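Local coordinates for protein luciferase-like monooxygenase (Streptomyces bottropensis, PDB 7BIP) that probably acts as a monooxygenase of the bacterial luciferase family in biosynthesis of the aromatic polyketide rishirilide, at residues 18-21 with 22-26; 54-57 with 58-61; 25-28 with 29-32; 243-246 with 247-251; 43-47 with 48-52. All coordinates share one frame; numbering follows the deposited sequence.

Contact 1: 18-21 with 22-26; sequences AGQH and FEESL. With CA (calcium ion), chain D; EDO (1,2-ethanediol), chain H.
Helical i to i+4 bonds run from Phe22 N to Ala18 O (2.9 Å), Glu23 N to Gly19 O, Glu24 N to Gln20 O and Ser25 N to His21 O, so 18-21 runs into 22-26 as one continuous helix. On the outer side Gln20 NE2 gives a nearly straight bond to Glu24 OE2 (2.6 Å). The carboxylate oxygen lies in the plane of the amide; the amide meets it from above the carboxylate plane, and the two planes stand 82° apart. The other oxygen, Glu24 OE1, forms a salt bridge with Lys16. His21 and Phe22 form a T-shaped pair: the His21 edge, at CD2, meets the Phe22 face over its centre, with centroids 4.8 Å apart. Ser25 OG lies over a face of the same imidazole, 3.4 Å from His21 CE1, and water 1 is hydrogen-bonded to Ser25 OG at 2.6 Å. This is the first helix of the TIM-barrel fold, the connection in the beta-alpha-beta unit of strands 2-6 and 39-42. Glu23 reaches outward, its extended chain carrying both carboxylate oxygens to a calcium ion, OE1 at 2.4 Å and OE2 at 2.3 Å; water 2 is a further ligand, and 1,2-ethanediol O1 donates to OE2.

Contact 2: 54-57 with 58-61; sequences SPDP and VTFL
With CG of Asp56 anti to the backbone N (chi1 -165°) and OG1 of Thr59 anti to its own carbonyl carbon (chi1 -63°), carboxylate and hydroxyl are swung together across the start of helix 57-67. Thr59 OG1 donates to Asp56 OD2 at 2.6 Å, reaching the oxygen on its anti side and 31° out of the carboxylate plane; the two side chains cross at about a right angle. The same OD2 also accepts, weakly, from Thr59 N at 3.1 Å, so one oxygen faces both the amide and the hydroxyl of a single residue. Thr59 N has a second weak acceptor in Asp56 O. The other oxygen, OD1, is in a salt bridge with Lys91, which probably helps to keep the buried carboxylate charged and its rotation fixed. Pro57 opens the helix, and its carbonyl O receives Leu61 N at 2.8 Å in the first i to i+4 bond of the helix within 54-61. Val58 and Thr59 pack on Thr59 and Val58 of the second subunit, which places this turn in the dimer interface. An aspartate at the N-cap, accepting, here weakly, from the amide of the third residue beyond it, is the classic start of a helix, here one of those wrapped around the TIM barrel.

Contact 3: 25-28 with 29-32; sequences SLRL and AELA
Arg27 NH1 donates to Glu30 OE1 at 3.0 Å in a salt bridge between residues three apart, about one turn, on the partly exposed side of helix 18-35, the first helix of the TIM-barrel fold. The acceptor lies at the guanidinium edge, close to its plane, and offers its anti lone pair, the one facing away from the other carboxylate oxygen; the two planes are turned 65° apart. Arg27 reaches this position because its chain bends at chi2 (51°), turning forward along the helix so that CD also passes 3.3 Å from Glu30 OE1. Neither charge ends here. Arg27 NH1 also bridges to Glu34, a turn further on, and Glu30 OE2 bridges to Arg67 at the end of helix 57-67, making a chain of alternating charges that ties the two helices together. Replacing Arg27 with alanine removes the guanidinium, which would probably leave Glu30 OE1 and Glu34 without their shared cation and make Glu30 depend more on Arg67. Beneath the side chains the backbone repeats i to i+4 bonds, among them Leu31 N to Arg27 O at 2.8 Å. The buried side is apolar: Leu28 packs on Phe332 and Met339 of helix 332-345, Leu26 on Phe60 and Ala63 of helix 57-67, and Ala29 and Ala32 face Val40 of strand 39-42, their small methyls letting the helix lie close to the barrel wall. Leu31, its CG anti to the backbone N, carries CD1 to 4.2 Å from Arg27 NH2.

Contact 4: 243-246 with 247-251; sequences ARQK and GGQAS
Backbone bonds carry most of this turn of helix 240-262. Gly247 N donates to Ala243 O at 2.7 Å and Gly248 N to Arg244 O at 2.8 Å, both bent, with N-H...O angles of 141° and 137°. The second is the more distorted at its acceptor as well, for the donor stands 45° above the carbonyl plane and off the lone pairs. Further along, Gln249 N to Gln245 O and Ala250 N to Lys246 O (3.1 Å) are straighter. Within 247-251, Ser251 OG adds a weak bond to Gly247 O, the carbonyl that already receives Ser251 N.

Among polar side chains, Gln245 and Gln249 run side by side and point the same way, their amide planes steeply inclined to each other. The bend at chi2 of Gln245 brings its amide end next to that of Gln249, whose extended chain passes close over the backbone, CG lying 3.2 Å from Gln245 O. Arg244 takes no part in this pairing; its NE is in a salt bridge with Asp289.

Packing is slight: Ala250 CB touches Lys246 O at 3.6 Å, while Ala243 and Lys246 rest on Tyr235 of strand 228-236 and Ala250 on Met330, so one flank of the helix leans on the barrel and the loop beyond strand 320-324. Two successive glycines bring no side chain to the turn, so its bonding across 243-251 rests chiefly on main-chain N-H...O pairs, two of them bent.

Contact 5: 43-47 with 48-52; sequences VEHYF and HEYGG
His45 and Tyr50 meet obliquely, ring planes 49° apart and centroids 5.2 Å apart; Tyr50 CD2 lies over one imidazole face, offset toward its rim, and Tyr50 CE2 comes to 3.7 Å from His45 NE2. Water 3, in the plane of the imidazole at its edge, joins His45 NE2 (2.7 Å) to Tyr50 OH. At the root of the side chain, His45 CB lies against Gly51, 3.5 Å from its carbonyl O; a side chain on Gly51 would collide with that CB, and the positive phi of Gly51 (87°) suits a residue without a side chain. Farther round, His48 N gives a weak bond to Tyr46 O, and water 4 spans Phe47 N and Gly52 O, bridging the two ends of the turn.

A second shell positions these groups. Glu115 OE2 accepts from both His45 ND1 and Tyr46 N, while Tyr50 packs against Phe8 and Ala257, Leu258 and Ala261 of helix 240-262. Losing the imidazole of His45 to an alanine here is likely to leave Glu115 with Tyr46 N but not ND1, deprive water 3 of its anchor and open a gap beside Tyr50. Phe47 lies against Tyr46 CB and touches Met160 of the second subunit. The whole is the loop that follows strand 39-42, on the C-terminal side of the barrel strands, where TIM-barrel enzymes such as the luciferase-like monooxygenases keep their active sites.

From the N terminus, contact 1 opens helix 18-35, and contact 3 continues it, sharing Ser25 and Leu26. Strand 39-42 follows, and contact 5 then curls the loop 43-52 back on itself. Contact 2 caps the next helix, 57-67, and is tied to contact 5 by hydrogen bonds of Ser54 with Val43 and His45. Phe60 of contact 2 packs on Phe22, Ser25 and Leu26, so neighbouring barrel helices meet there. None of these local turns encloses another; apart from the overlap of contacts 1 and 3 they stand in series. Contact 4 lies apart on helix 240-262, touching none of the others, though that helix also covers Tyr50 of contact 5.

Contact 1: 18-21 with 22-26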
loop_
_atom_site.group_PDB
_atom_site.type_symbol
_atom_site.label_atom_id
_atom_site.label_comp_id
_atom_site.label_asym_id
_atom_site.label_seq_id
_atom_site.Cartn_x
_atom_site.Cartn_y
_atom_site.Cartn_z
ATOM N N ALA A 18 -15.158 5.944 -6.801
ATOM C CA ALA A 18 -14.122 5.087 -6.241
ATOM C C ALA A 18 -14.521 4.557 -4.873
ATOM O O ALA A 18 -14.154 3.434 -4.508
ATOM C CB ALA A 18 -12.799 5.856 -6.163
ATOM N N GLY A 19 -15.284 5.331 -4.102
ATOM C CA GLY A 19 -15.721 4.830 -2.810
ATOM C C GLY A 19 -16.571 3.582 -2.954
ATOM O O GLY A 19 -16.362 2.578 -2.264
ATOM N N GLN A 20 -17.540 3.620 -3.873
ATOM C CA GLN A 20 -18.353 2.436 -4.105
ATOM C C GLN A 20 -17.516 1.293 -4.670
ATOM O O GLN A 20 -17.669 0.137 -4.248
ATOM C CB GLN A 20 -19.518 2.777 -5.040
ATOM C CG GLN A 20 -20.446 1.607 -5.283
ATOM C CD GLN A 20 -21.532 1.922 -6.287
ATOM O OE1 GLN A 20 -21.738 3.080 -6.658
ATOM N NE2 GLN A 20 -22.230 0.889 -6.741
ATOM N N HIS A 21 -16.631 1.596 -5.629
ATOM C CA HIS A 21 -15.788 0.566 -6.225
ATOM C C HIS A 21 -14.997 -0.183 -5.163
ATOM O O HIS A 21 -14.919 -1.420 -5.185
ATOM C CB HIS A 21 -14.826 1.182 -7.240
ATOM C CG HIS A 21 -13.708 0.260 -7.622
ATOM N ND1 HIS A 21 -13.888 -0.818 -8.462
ATOM C CD2 HIS A 21 -12.409 0.230 -7.242
ATOM C CE1 HIS A 21 -12.742 -1.463 -8.596
ATOM N NE2 HIS A 21 -11.828 -0.843 -7.868
ATOM N N PHE A 22 -14.386 0.549 -4.225
ATOM C CA PHE A 22 -13.507 -0.144 -3.292
ATOM C C PHE A 22 -14.290 -0.905 -2.240
ATOM O O PHE A 22 -13.870 -1.996 -1.856
ATOM C CB PHE A 22 -12.504 0.834 -2.664
ATOM C CG PHE A 22 -11.327 1.104 -3.572
ATOM C CD1 PHE A 22 -10.395 0.108 -3.816
ATOM C CD2 PHE A 22 -11.194 2.322 -4.231
ATOM C CE1 PHE A 22 -9.326 0.324 -4.684
ATOM C CE2 PHE A 22 -10.126 2.548 -5.103
ATOM C CZ PHE A 22 -9.195 1.551 -5.326
ATOM N N GLU A 23 -15.438 -0.383 -1.799
ATOM C CA GLU A 23 -16.258 -1.158 -0.876
ATOM C C GLU A 23 -16.718 -2.449 -1.526
ATOM O O GLU A 23 -16.685 -3.514 -0.901
ATOM C CB GLU A 23 -17.462 -0.344 -0.414
ATOM C CG GLU A 23 -18.248 -1.050 0.664
ATOM C CD GLU A 23 -19.613 -0.449 0.877
ATOM O OE1 GLU A 23 -19.693 0.784 1.041
ATOM O OE2 GLU A 23 -20.601 -1.213 0.882
ATOM N N GLU A 24 -17.140 -2.375 -2.792
ATOM C CA GLU A 24 -17.619 -3.561 -3.484
ATOM C C GLU A 24 -16.485 -4.542 -3.736
ATOM O O GLU A 24 -16.658 -5.754 -3.563
ATOM C CB GLU A 24 -18.300 -3.152 -4.795
ATOM C CG GLU A 24 -19.631 -2.445 -4.560
ATOM C CD GLU A 24 -20.297 -1.989 -5.840
ATOM O OE1 GLU A 24 -19.716 -2.196 -6.917
ATOM O OE2 GLU A 24 -21.401 -1.417 -5.756
ATOM N N SER A 25 -15.311 -4.043 -4.135
ATOM C CA SER A 25 -14.206 -4.953 -4.411
ATOM C C SER A 25 -13.746 -5.673 -3.150
ATOM O O SER A 25 -13.397 -6.860 -3.205
ATOM C CB SER A 25 -13.043 -4.193 -5.044
ATOM O OG SER A 25 -13.310 -3.999 -6.420
ATOM N N LEU A 26 -13.690 -4.969 -2.014
ATOM C CA LEU A 26 -13.308 -5.649 -0.778
ATOM C C LEU A 26 -14.344 -6.700 -0.380
ATOM O O LEU A 26 -13.987 -7.760 0.152
ATOM C CB LEU A 26 -13.098 -4.640 0.358
ATOM C CG LEU A 26 -11.817 -3.809 0.246
ATOM C CD1 LEU A 26 -11.816 -2.675 1.266
ATOM C CD2 LEU A 26 -10.572 -4.685 0.419
HETATM CA CA CA D . -22.093 0.513 1.221
HETATM C C1 EDO H . -20.887 -4.540 -0.393
HETATM O O1 EDO H . -20.682 -3.975 0.905
HETATM C C2 EDO H . -21.514 -3.511 -1.321
HETATM O O2 EDO H . -22.922 -3.442 -1.070
HETATM O O HOH W 1 -15.560 -3.560 -7.666
HETATM O O HOH W 2 -22.993 -1.647 0.924
#

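Contact 2: 54-57 with 58-61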
loop_
_atom_site.group_PDB
_atom_site.type_symbol
_atom_site.label_atom_id
_atom_site.label_comp_id
_atom_site.label_asym_id
_atom_site.label_seq_id
_atom_site.Cartn_x
_atom_site.Cartn_y
_atom_site.Cartn_z
ATOM N N SER A 54 -6.663 1.593 -9.973
ATOM C CA SER A 54 -5.675 0.807 -9.241
ATOM C C SER A 54 -4.247 1.189 -9.642
ATOM O O SER A 54 -3.529 0.397 -10.265
ATOM C CB SER A 54 -5.928 -0.684 -9.448
ATOM O OG SER A 54 -5.062 -1.416 -8.587
ATOM N N PRO A 55 -3.785 2.383 -9.248
ATOM C CA PRO A 55 -2.371 2.739 -9.483
ATOM C C PRO A 55 -1.402 1.995 -8.576
ATOM O O PRO A 55 -0.199 1.993 -8.870
ATOM C CB PRO A 55 -2.338 4.251 -9.207
ATOM C CG PRO A 55 -3.480 4.485 -8.246
ATOM C CD PRO A 55 -4.550 3.494 -8.645
ATOM N N ASP A 56 -1.884 1.348 -7.517
ATOM C CA ASP A 56 -1.011 0.652 -6.568
ATOM C C ASP A 56 -1.730 -0.597 -6.065
ATOM O O ASP A 56 -2.482 -0.545 -5.085
ATOM C CB ASP A 56 -0.628 1.562 -5.400
ATOM C CG ASP A 56 0.533 1.033 -4.603
ATOM O OD1 ASP A 56 1.685 1.170 -5.059
ATOM O OD2 ASP A 56 0.296 0.491 -3.514
ATOM N N PRO A 57 -1.521 -1.740 -6.727
ATOM C CA PRO A 57 -2.227 -2.964 -6.312
ATOM C C PRO A 57 -1.917 -3.380 -4.889
ATOM O O PRO A 57 -2.788 -3.953 -4.223
ATOM C CB PRO A 57 -1.730 -4.013 -7.322
ATOM C CG PRO A 57 -0.434 -3.448 -7.840
ATOM C CD PRO A 57 -0.674 -1.974 -7.904
ATOM N N VAL A 58 -0.704 -3.108 -4.404
ATOM C CA VAL A 58 -0.352 -3.503 -3.043
ATOM C C VAL A 58 -1.284 -2.843 -2.030
ATOM O O VAL A 58 -1.623 -3.445 -1.007
ATOM C CB VAL A 58 1.127 -3.171 -2.764
ATOM C CG1 VAL A 58 1.461 -3.297 -1.269
ATOM C CG2 VAL A 58 2.012 -4.068 -3.596
ATOM N N THR A 59 -1.702 -1.588 -2.285
ATOM C CA THR A 59 -2.572 -0.891 -1.335
ATOM C C THR A 59 -3.923 -1.584 -1.227
ATOM O O THR A 59 -4.428 -1.808 -0.117
ATOM C CB THR A 59 -2.754 0.577 -1.753
ATOM O OG1 THR A 59 -1.484 1.242 -1.711
ATOM C CG2 THR A 59 -3.716 1.309 -0.807
ATOM N N PHE A 60 -4.504 -1.976 -2.368
ATOM C CA PHE A 60 -5.742 -2.746 -2.307
ATOM C C PHE A 60 -5.515 -4.116 -1.676
ATOM O O PHE A 60 -6.315 -4.575 -0.849
ATOM C CB PHE A 60 -6.354 -2.921 -3.696
ATOM C CG PHE A 60 -7.533 -3.846 -3.686
ATOM C CD1 PHE A 60 -8.765 -3.384 -3.253
ATOM C CD2 PHE A 60 -7.399 -5.183 -4.036
ATOM C CE1 PHE A 60 -9.871 -4.227 -3.190
ATOM C CE2 PHE A 60 -8.501 -6.044 -3.983
ATOM C CZ PHE A 60 -9.741 -5.557 -3.559
ATOM N N LEU A 61 -4.459 -4.817 -2.098
ATOM C CA LEU A 61 -4.281 -6.186 -1.616
ATOM C C LEU A 61 -3.974 -6.240 -0.114
ATOM O O LEU A 61 -4.284 -7.241 0.532
ATOM C CB LEU A 61 -3.188 -6.889 -2.419
ATOM C CG LEU A 61 -3.538 -7.139 -3.889
ATOM C CD1 LEU A 61 -2.294 -7.589 -4.640
ATOM C CD2 LEU A 61 -4.695 -8.145 -4.040
#

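Contact 3: 25-28 with 29-32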
loop_
_atom_site.group_PDB
_atom_site.type_symbol
_atom_site.label_atom_id
_atom_site.label_comp_id
_atom_site.label_asym_id
_atom_site.label_seq_id
_atom_site.Cartn_x
_atom_site.Cartn_y
_atom_site.Cartn_z
ATOM N N SER A 25 -15.311 -4.043 -4.135
ATOM C CA SER A 25 -14.206 -4.953 -4.411
ATOM C C SER A 25 -13.746 -5.673 -3.150
ATOM O O SER A 25 -13.397 -6.860 -3.205
ATOM C CB SER A 25 -13.043 -4.193 -5.044
ATOM O OG SER A 25 -13.310 -3.999 -6.420
ATOM N N LEU A 26 -13.690 -4.969 -2.014
ATOM C CA LEU A 26 -13.308 -5.649 -0.778
ATOM C C LEU A 26 -14.344 -6.700 -0.380
ATOM O O LEU A 26 -13.987 -7.760 0.152
ATOM C CB LEU A 26 -13.098 -4.640 0.358
ATOM C CG LEU A 26 -11.817 -3.809 0.246
ATOM C CD1 LEU A 26 -11.816 -2.675 1.266
ATOM C CD2 LEU A 26 -10.572 -4.685 0.419
ATOM N N ARG A 27 -15.627 -6.435 -0.635
ATOM C CA ARG A 27 -16.643 -7.436 -0.322
ATOM C C ARG A 27 -16.521 -8.654 -1.234
ATOM O O ARG A 27 -16.741 -9.788 -0.787
ATOM C CB ARG A 27 -18.037 -6.817 -0.417
ATOM C CG ARG A 27 -19.195 -7.777 -0.142
ATOM C CD ARG A 27 -19.013 -8.540 1.163
ATOM N NE ARG A 27 -19.938 -9.677 1.241
ATOM C CZ ARG A 27 -19.722 -10.765 1.966
ATOM N NH1 ARG A 27 -18.615 -10.875 2.689
ATOM N NH2 ARG A 27 -20.614 -11.747 1.970
ATOM N N LEU A 28 -16.158 -8.445 -2.514
ATOM C CA LEU A 28 -15.919 -9.587 -3.396
ATOM C C LEU A 28 -14.699 -10.387 -2.950
ATOM O O LEU A 28 -14.675 -11.619 -3.074
ATOM C CB LEU A 28 -15.759 -9.120 -4.845
ATOM C CG LEU A 28 -17.026 -8.495 -5.448
ATOM C CD1 LEU A 28 -16.720 -7.797 -6.748
ATOM C CD2 LEU A 28 -18.113 -9.545 -5.661
ATOM N N ALA A 29 -13.666 -9.701 -2.458
ATOM C CA ALA A 29 -12.529 -10.405 -1.871
ATOM C C ALA A 29 -12.960 -11.251 -0.674
ATOM O O ALA A 29 -12.512 -12.396 -0.522
ATOM C CB ALA A 29 -11.453 -9.393 -1.465
ATOM N N GLU A 30 -13.835 -10.707 0.182
ATOM C CA GLU A 30 -14.394 -11.490 1.292
ATOM C C GLU A 30 -15.188 -12.686 0.786
ATOM O O GLU A 30 -15.091 -13.788 1.339
ATOM C CB GLU A 30 -15.291 -10.602 2.158
ATOM C CG GLU A 30 -14.526 -9.551 2.986
ATOM C CD GLU A 30 -15.458 -8.531 3.638
ATOM O OE1 GLU A 30 -16.687 -8.651 3.470
ATOM O OE2 GLU A 30 -14.974 -7.608 4.328
ATOM N N LEU A 31 -15.993 -12.483 -0.260
ATOM C CA LEU A 31 -16.758 -13.592 -0.818
ATOM C C LEU A 31 -15.840 -14.652 -1.418
ATOM O O LEU A 31 -16.110 -15.852 -1.298
ATOM C CB LEU A 31 -17.751 -13.060 -1.851
ATOM C CG LEU A 31 -18.814 -14.052 -2.318
ATOM C CD1 LEU A 31 -19.786 -14.377 -1.181
ATOM C CD2 LEU A 31 -19.572 -13.477 -3.514
ATOM N N ALA A 32 -14.746 -14.239 -2.067
ATOM C CA ALA A 32 -13.759 -15.211 -2.537
ATOM C C ALA A 32 -13.248 -16.068 -1.380
ATOM O O ALA A 32 -13.135 -17.298 -1.492
ATOM C CB ALA A 32 -12.599 -14.481 -3.221
#

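Contact 4: 243-246 with 247-251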
loop_
_atom_site.group_PDB
_atom_site.type_symbol
_atom_site.label_atom_id
_atom_site.label_comp_id
_atom_site.label_asym_id
_atom_site.label_seq_id
_atom_site.Cartn_x
_atom_site.Cartn_y
_atom_site.Cartn_z
ATOM N N ALA A 243 -26.416 -14.052 -19.476
ATOM C CA ALA A 243 -24.971 -13.984 -19.277
ATOM C C ALA A 243 -24.287 -13.406 -20.504
ATOM O O ALA A 243 -23.395 -12.557 -20.392
ATOM C CB ALA A 243 -24.405 -15.370 -18.946
ATOM N N ARG A 244 -24.697 -13.857 -21.692
ATOM C CA ARG A 244 -24.156 -13.291 -22.922
ATOM C C ARG A 244 -24.443 -11.799 -23.027
ATOM O O ARG A 244 -23.566 -11.017 -23.415
ATOM C CB ARG A 244 -24.740 -14.030 -24.120
ATOM C CG ARG A 244 -24.488 -13.353 -25.473
ATOM C CD ARG A 244 -25.143 -14.201 -26.500
ATOM N NE ARG A 244 -24.934 -13.840 -27.894
ATOM C CZ ARG A 244 -25.941 -13.549 -28.717
ATOM N NH1 ARG A 244 -27.188 -13.527 -28.247
ATOM N NH2 ARG A 244 -25.718 -13.284 -29.998
ATOM N N GLN A 245 -25.670 -11.379 -22.704
ATOM C CA GLN A 245 -26.009 -9.967 -22.841
ATOM C C GLN A 245 -25.224 -9.112 -21.855
ATOM O O GLN A 245 -24.561 -8.145 -22.250
ATOM C CB GLN A 245 -27.509 -9.744 -22.659
ATOM C CG GLN A 245 -27.892 -8.284 -22.870
ATOM C CD GLN A 245 -28.697 -7.708 -21.724
ATOM O OE1 GLN A 245 -29.616 -8.351 -21.209
ATOM N NE2 GLN A 245 -28.352 -6.493 -21.310
ATOM N N LYS A 246 -25.267 -9.464 -20.569
ATOM C CA LYS A 246 -24.618 -8.634 -19.560
ATOM C C LYS A 246 -23.107 -8.830 -19.553
ATOM O O LYS A 246 -22.360 -7.857 -19.410
ATOM C CB LYS A 246 -25.227 -8.911 -18.179
ATOM C CG LYS A 246 -26.658 -8.389 -18.067
ATOM C CD LYS A 246 -27.355 -8.823 -16.788
ATOM C CE LYS A 246 -28.805 -8.364 -16.763
ATOM N NZ LYS A 246 -28.900 -6.890 -16.953
ATOM N N GLY A 247 -22.634 -10.067 -19.714
ATOM C CA GLY A 247 -21.202 -10.287 -19.841
ATOM C C GLY A 247 -20.633 -9.732 -21.131
ATOM O O GLY A 247 -19.494 -9.251 -21.157
ATOM N N GLY A 248 -21.407 -9.800 -22.218
ATOM C CA GLY A 248 -20.968 -9.204 -23.466
ATOM C C GLY A 248 -20.848 -7.695 -23.372
ATOM O O GLY A 248 -19.904 -7.110 -23.906
ATOM N N GLN A 249 -21.803 -7.044 -22.696
ATOM C CA GLN A 249 -21.695 -5.605 -22.462
ATOM C C GLN A 249 -20.452 -5.275 -21.650
ATOM O O GLN A 249 -19.728 -4.321 -21.962
ATOM C CB GLN A 249 -22.934 -5.085 -21.739
ATOM C CG GLN A 249 -24.183 -5.028 -22.571
ATOM C CD GLN A 249 -25.395 -4.642 -21.746
ATOM O OE1 GLN A 249 -25.289 -4.403 -20.541
ATOM N NE2 GLN A 249 -26.552 -4.574 -22.391
ATOM N N ALA A 250 -20.186 -6.059 -20.608
ATOM C CA ALA A 250 -19.008 -5.833 -19.780
ATOM C C ALA A 250 -17.731 -5.945 -20.603
ATOM O O ALA A 250 -16.856 -5.072 -20.534
ATOM C CB ALA A 250 -18.989 -6.824 -18.616
ATOM N N SER A 251 -17.609 -7.017 -21.391
ATOM C CA SER A 251 -16.432 -7.187 -22.238
ATOM C C SER A 251 -16.327 -6.066 -23.260
ATOM O O SER A 251 -15.223 -5.621 -23.596
ATOM C CB SER A 251 -16.472 -8.551 -22.933
ATOM O OG SER A 251 -16.197 -9.595 -22.010
#

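Contact 5: 43-47 with 48-52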
loop_
_atom_site.group_PDB
_atom_site.type_symbol
_atom_site.label_atom_id
_atom_site.label_comp_id
_atom_site.label_asym_id
_atom_site.label_seq_id
_atom_site.Cartn_x
_atom_site.Cartn_y
_atom_site.Cartn_z
ATOM N N VAL A 43 -4.561 -5.272 -10.369
ATOM C CA VAL A 43 -3.670 -4.796 -11.419
ATOM C C VAL A 43 -3.035 -3.463 -11.016
ATOM O O VAL A 43 -3.370 -2.871 -9.993
ATOM C CB VAL A 43 -4.416 -4.642 -12.755
ATOM C CG1 VAL A 43 -5.232 -5.890 -13.027
ATOM C CG2 VAL A 43 -5.316 -3.414 -12.697
ATOM N N GLU A 44 -2.098 -2.998 -11.848
ATOM C CA GLU A 44 -1.496 -1.669 -11.708
ATOM C C GLU A 44 -1.663 -0.917 -13.022
ATOM O O GLU A 44 -1.158 -1.362 -14.059
ATOM C CB GLU A 44 -0.007 -1.749 -11.352
ATOM C CG GLU A 44 0.641 -0.370 -11.160
ATOM C CD GLU A 44 2.102 -0.445 -10.758
ATOM O OE1 GLU A 44 2.574 -1.555 -10.433
ATOM O OE2 GLU A 44 2.786 0.609 -10.773
ATOM N N HIS A 45 -2.354 0.225 -12.975
ATOM C CA HIS A 45 -2.508 1.091 -14.145
ATOM C C HIS A 45 -2.740 2.525 -13.687
ATOM O O HIS A 45 -3.201 2.768 -12.571
ATOM C CB HIS A 45 -3.671 0.659 -15.035
ATOM C CG HIS A 45 -3.293 -0.355 -16.060
ATOM N ND1 HIS A 45 -2.295 -0.139 -16.985
ATOM C CD2 HIS A 45 -3.758 -1.605 -16.289
ATOM C CE1 HIS A 45 -2.173 -1.206 -17.753
ATOM N NE2 HIS A 45 -3.042 -2.113 -17.347
ATOM N N TYR A 46 -2.448 3.480 -14.582
ATOM C CA TYR A 46 -2.530 4.901 -14.252
ATOM C C TYR A 46 -3.375 5.674 -15.259
ATOM O O TYR A 46 -3.295 5.429 -16.468
ATOM C CB TYR A 46 -1.134 5.539 -14.189
ATOM C CG TYR A 46 -0.213 4.859 -13.214
ATOM C CD1 TYR A 46 -0.053 5.342 -11.920
ATOM C CD2 TYR A 46 0.491 3.719 -13.584
ATOM C CE1 TYR A 46 0.801 4.703 -11.017
ATOM C CE2 TYR A 46 1.342 3.079 -12.702
ATOM C CZ TYR A 46 1.491 3.574 -11.421
ATOM O OH TYR A 46 2.341 2.924 -10.552
ATOM N N PHE A 47 -4.188 6.601 -14.737
ATOM C CA PHE A 47 -4.762 7.759 -15.438
ATOM C C PHE A 47 -6.053 7.511 -16.210
ATOM O O PHE A 47 -6.835 8.446 -16.400
ATOM C CB PHE A 47 -3.771 8.386 -16.430
ATOM C CG PHE A 47 -2.411 8.628 -15.871
ATOM C CD1 PHE A 47 -2.239 9.155 -14.601
ATOM C CD2 PHE A 47 -1.296 8.324 -16.626
ATOM C CE1 PHE A 47 -0.979 9.365 -14.093
ATOM C CE2 PHE A 47 -0.039 8.542 -16.133
ATOM C CZ PHE A 47 0.127 9.063 -14.859
ATOM N N HIS A 48 -6.281 6.295 -16.691
ATOM C CA HIS A 48 -7.388 6.034 -17.598
ATOM C C HIS A 48 -8.426 5.165 -16.908
ATOM O O HIS A 48 -8.122 4.452 -15.951
ATOM C CB HIS A 48 -6.898 5.339 -18.871
ATOM C CG HIS A 48 -5.939 6.162 -19.673
ATOM N ND1 HIS A 48 -6.344 7.231 -20.444
ATOM C CD2 HIS A 48 -4.596 6.077 -19.820
ATOM C CE1 HIS A 48 -5.290 7.770 -21.032
ATOM N NE2 HIS A 48 -4.218 7.087 -20.672
ATOM N N GLU A 49 -9.660 5.216 -17.415
ATOM C CA GLU A 49 -10.687 4.316 -16.897
ATOM C C GLU A 49 -10.256 2.858 -17.002
ATOM O O GLU A 49 -10.650 2.032 -16.165
ATOM C CB GLU A 49 -12.009 4.553 -17.630
ATOM C CG GLU A 49 -12.643 5.883 -17.281
ATOM C CD GLU A 49 -13.330 6.546 -18.459
ATOM O OE1 GLU A 49 -14.157 5.886 -19.128
ATOM O OE2 GLU A 49 -13.030 7.730 -18.721
ATOM N N TYR A 50 -9.444 2.522 -18.006
ATOM C CA TYR A 50 -8.834 1.201 -18.100
ATOM C C TYR A 50 -7.777 1.003 -17.014
ATOM O O TYR A 50 -6.607 1.359 -17.198
ATOM C CB TYR A 50 -8.223 0.999 -19.495
ATOM C CG TYR A 50 -7.642 -0.376 -19.749
ATOM C CD1 TYR A 50 -8.461 -1.461 -20.043
ATOM C CD2 TYR A 50 -6.267 -0.585 -19.701
ATOM C CE1 TYR A 50 -7.918 -2.719 -20.285
ATOM C CE2 TYR A 50 -5.718 -1.832 -19.938
ATOM C CZ TYR A 50 -6.545 -2.893 -20.231
ATOM O OH TYR A 50 -5.989 -4.129 -20.461
ATOM N N GLY A 51 -8.182 0.453 -15.869
ATOM C CA GLY A 51 -7.261 0.091 -14.811
ATOM C C GLY A 51 -6.928 1.188 -13.822
ATOM O O GLY A 51 -6.332 0.890 -12.777
ATOM N N GLY A 52 -7.296 2.440 -14.106
ATOM C CA GLY A 52 -6.711 3.577 -13.401
ATOM C C GLY A 52 -7.159 3.760 -11.963
ATOM O O GLY A 52 -6.496 4.493 -11.219
HETATM O O HOH W 3 -3.419 -4.551 -18.528
HETATM O O HOH W 4 -4.454 6.323 -11.823
#